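PDB 6GNF: glycogen synthase from Cyanobacterium sp. CLg1, which belongs to the bacterial glycogen and starch synthase family of glycosyltransferases and holds ADP and a glycan between its two domains. Local coordinates for residues 436-444 against 456-464. Residues are numbered along the deposited sequence; the frame is centred on the assembly and turned at random.
Sequences CGLNQLYAM and GGLVDTVPP. With ADP (adenosine-5'-diphosphate), chain F; AC1 (4,6-dideoxy-4-{[(1S,4R,5S,6S)-4,5,6-trihydroxy-3-(hydroxymethyl)cyclohex-2-en-1-yl]amino}-alpha-D-glucopyranose), chain D.
In the C-terminal Rossmann-like domain of this GT-B glycosyltransferase, the ligand-binding loop and helix 439-444 are tied to helix 457-461 by the carboxamide of Gln440, which meets Thr461. Gln440 NE2 donates to Thr461 OG1 at 3.0 Å and also to Cys436 O at 2.9 Å, the latter from above the carbonyl plane; these two bonds fix how the amide is rotated. The chain gets there by placing CG between the backbone N and carbonyl carbon (chi1 78°) and bending at chi2. Thr461 OG1 in turn donates a hydrogen bond to Gly457 O at 2.7 Å. Leu458 CD2 lies 3.6 Å from Gln440 NE2, while Leu441 CD2 meets Thr461 CG2 at 3.9 Å and the Met444 methyl CE rests on Thr461 O. Gly457 lets the backbones close to 4.0 Å between its CA and that of Cys436, where a side chain would run into Cys436 CA. The loop so anchored points its amides at the ligands: Cys436 N and Gly437 N bond AC1, and Leu438 N bonds ADP O2A. The two short helices run nearly parallel, 21° apart, and both pack against strand 449-452: Met444 touches Pro450, Leu458 touches Val452, and Val462 touches both, while Gln440 also packs on Met429 of strand 426-429.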
# COMPACT_ATOMS: atom_id res chain seq x y z
N CYS A 436 4.83 6.11 0.30
CA CYS A 436 4.06 7.30 -0.07
C CYS A 436 3.10 7.72 1.03
O CYS A 436 3.20 8.83 1.55
CB CYS A 436 3.29 7.08 -1.37
SG CYS A 436 2.43 8.57 -1.95
N GLY A 437 2.18 6.83 1.38
CA GLY A 437 1.13 7.13 2.34
C GLY A 437 -0.09 7.66 1.61
O GLY A 437 0.04 8.36 0.62
N LEU A 438 -1.27 7.33 2.13
CA LEU A 438 -2.51 7.78 1.53
C LEU A 438 -3.34 8.67 2.46
O LEU A 438 -3.99 9.61 2.00
CB LEU A 438 -3.33 6.60 1.03
CG LEU A 438 -2.75 5.78 -0.15
CD1 LEU A 438 -3.71 4.68 -0.60
CD2 LEU A 438 -2.43 6.68 -1.33
N ASN A 439 -3.30 8.41 3.77
CA ASN A 439 -4.03 9.20 4.74
C ASN A 439 -3.87 10.69 4.58
O ASN A 439 -4.86 11.41 4.67
CB ASN A 439 -3.59 8.86 6.16
CG ASN A 439 -4.24 7.61 6.69
OD1 ASN A 439 -4.85 6.82 5.94
ND2 ASN A 439 -4.11 7.40 7.98
N GLN A 440 -2.64 11.13 4.36
CA GLN A 440 -2.35 12.56 4.32
C GLN A 440 -3.00 13.23 3.10
O GLN A 440 -3.37 14.40 3.17
CB GLN A 440 -0.84 12.83 4.37
CG GLN A 440 -0.07 12.60 3.07
CD GLN A 440 0.34 11.15 2.83
OE1 GLN A 440 -0.17 10.22 3.47
NE2 GLN A 440 1.30 10.97 1.95
N LEU A 441 -3.17 12.47 2.02
CA LEU A 441 -3.82 12.98 0.82
C LEU A 441 -5.30 13.18 1.08
O LEU A 441 -5.86 14.25 0.81
CB LEU A 441 -3.61 12.03 -0.36
CG LEU A 441 -2.18 11.63 -0.71
CD1 LEU A 441 -2.17 10.77 -1.96
CD2 LEU A 441 -1.28 12.84 -0.88
N TYR A 442 -5.94 12.15 1.64
CA TYR A 442 -7.33 12.26 2.04
C TYR A 442 -7.51 13.44 2.99
O TYR A 442 -8.40 14.27 2.80
CB TYR A 442 -7.80 10.98 2.74
CG TYR A 442 -7.90 9.75 1.87
CD1 TYR A 442 -8.15 9.85 0.50
CD2 TYR A 442 -7.79 8.48 2.42
CE1 TYR A 442 -8.26 8.72 -0.28
CE2 TYR A 442 -7.90 7.35 1.64
CZ TYR A 442 -8.14 7.47 0.29
OH TYR A 442 -8.24 6.34 -0.49
N ALA A 443 -6.67 13.50 4.01
CA ALA A 443 -6.78 14.54 5.03
C ALA A 443 -6.78 15.93 4.41
O ALA A 443 -7.60 16.77 4.76
CB ALA A 443 -5.64 14.41 6.03
N MET A 444 -5.85 16.18 3.49
CA MET A 444 -5.75 17.49 2.87
C MET A 444 -7.00 17.86 2.08
O MET A 444 -7.42 19.01 2.10
CB MET A 444 -4.49 17.58 1.99
CG MET A 444 -3.22 17.66 2.82
SD MET A 444 -1.70 17.94 1.88
CE MET A 444 -1.46 16.35 1.12
N GLY A 456 10.27 9.17 3.32
CA GLY A 456 9.63 8.75 2.07
C GLY A 456 8.74 9.81 1.46
O GLY A 456 9.09 10.99 1.46
N GLY A 457 7.58 9.40 0.96
CA GLY A 457 6.68 10.30 0.26
C GLY A 457 5.94 11.30 1.13
O GLY A 457 5.29 12.21 0.61
N LEU A 458 6.07 11.18 2.45
CA LEU A 458 5.51 12.18 3.35
C LEU A 458 6.24 13.51 3.18
O LEU A 458 5.64 14.58 3.28
CB LEU A 458 5.58 11.72 4.81
CG LEU A 458 4.79 10.44 5.13
CD1 LEU A 458 5.08 9.97 6.56
CD2 LEU A 458 3.30 10.65 4.93
N VAL A 459 7.54 13.44 2.91
CA VAL A 459 8.33 14.63 2.60
C VAL A 459 7.83 15.26 1.29
O VAL A 459 7.69 16.47 1.19
CB VAL A 459 9.84 14.31 2.47
CG1 VAL A 459 10.61 15.56 2.06
CG2 VAL A 459 10.39 13.77 3.79
N ASP A 460 7.56 14.43 0.29
CA ASP A 460 7.08 14.92 -1.00
C ASP A 460 5.68 15.52 -0.94
O ASP A 460 5.41 16.49 -1.63
CB ASP A 460 7.07 13.77 -2.04
CG ASP A 460 8.45 13.40 -2.53
OD1 ASP A 460 9.24 14.31 -2.84
OD2 ASP A 460 8.74 12.20 -2.61
N THR A 461 4.80 14.92 -0.15
CA THR A 461 3.38 15.27 -0.16
C THR A 461 2.98 16.34 0.86
O THR A 461 1.91 16.93 0.74
CB THR A 461 2.51 14.02 0.08
OG1 THR A 461 2.96 13.34 1.27
CG2 THR A 461 2.61 13.09 -1.11
N VAL A 462 3.82 16.57 1.86
CA VAL A 462 3.53 17.55 2.91
C VAL A 462 4.68 18.57 3.02
O VAL A 462 5.47 18.53 3.97
CB VAL A 462 3.30 16.87 4.28
CG1 VAL A 462 2.79 17.87 5.31
CG2 VAL A 462 2.31 15.73 4.14
N PRO A 463 4.79 19.47 2.03
CA PRO A 463 5.69 20.61 2.18
C PRO A 463 5.14 21.60 3.22
O PRO A 463 4.01 21.44 3.69
CB PRO A 463 5.70 21.23 0.78
CG PRO A 463 4.40 20.83 0.18
CD PRO A 463 4.17 19.44 0.70
N PRO A 464 5.93 22.63 3.58
CA PRO A 464 5.56 23.54 4.67
C PRO A 464 4.23 24.32 4.54
O PRO A 464 3.68 24.76 5.55
CB PRO A 464 6.74 24.52 4.75
CG PRO A 464 7.88 23.79 4.12
CD PRO A 464 7.28 22.94 3.05
PB ADP F . -0.49 1.26 4.05
O1B ADP F . 0.99 1.32 4.31
O2B ADP F . -0.84 1.04 2.60
O3B ADP F . -1.24 0.40 5.03
PA ADP F . -1.57 3.83 3.33
O1A ADP F . -0.79 3.84 2.02
O2A ADP F . -1.79 5.12 4.10
O3A ADP F . -0.94 2.77 4.38
O5' ADP F . -3.02 3.17 3.06
C5' ADP F . -3.79 2.60 4.12
C4' ADP F . -5.26 2.83 3.81
O4' ADP F . -6.12 2.04 4.64
C3' ADP F . -5.64 4.27 4.05
O3' ADP F . -6.46 4.69 2.96
C2' ADP F . -6.37 4.26 5.37
O2' ADP F . -7.39 5.26 5.34
C1' ADP F . -6.94 2.86 5.47
N9 ADP F . -6.96 2.24 6.83
C8 ADP F . -5.89 1.77 7.51
N7 ADP F . -6.27 1.24 8.71
C5 ADP F . -7.61 1.36 8.79
C6 ADP F . -8.66 1.01 9.77
N6 ADP F . -8.36 0.41 10.93
N1 ADP F . -9.94 1.31 9.46
C2 ADP F . -10.28 1.91 8.31
N3 ADP F . -9.37 2.25 7.38
C4 ADP F . -8.05 2.01 7.55
C1 AC1 D . 0.83 -4.97 1.26
O2 AC1 D . 2.51 -5.17 -0.49
C2 AC1 D . 1.54 -4.28 0.10
C4A AC1 D . 2.06 3.05 0.02
C3 AC1 D . 2.22 -2.98 0.54
O3 AC1 D . 2.69 -2.32 -0.64
C4 AC1 D . 1.24 -2.07 1.33
N4A AC1 D . 1.83 -0.78 1.78
C5 AC1 D . 0.71 -2.90 2.50
O5 AC1 D . 0.01 -4.05 1.99
C6 AC1 D . -0.26 -2.13 3.39
C1B AC1 D . 2.44 0.23 0.92
C2B AC1 D . 3.05 1.45 1.67
O2B AC1 D . 3.05 1.31 3.09
C3B AC1 D . 2.37 2.78 1.46
O3B AC1 D . 3.23 3.83 1.91
O4 AC1 D . 1.24 4.23 -0.01
C5B AC1 D . 1.34 1.88 -0.61
C7B AC1 D . 1.48 0.64 -0.17
C6B AC1 D . 0.48 2.14 -1.80
O6B AC1 D . 1.32 2.71 -2.81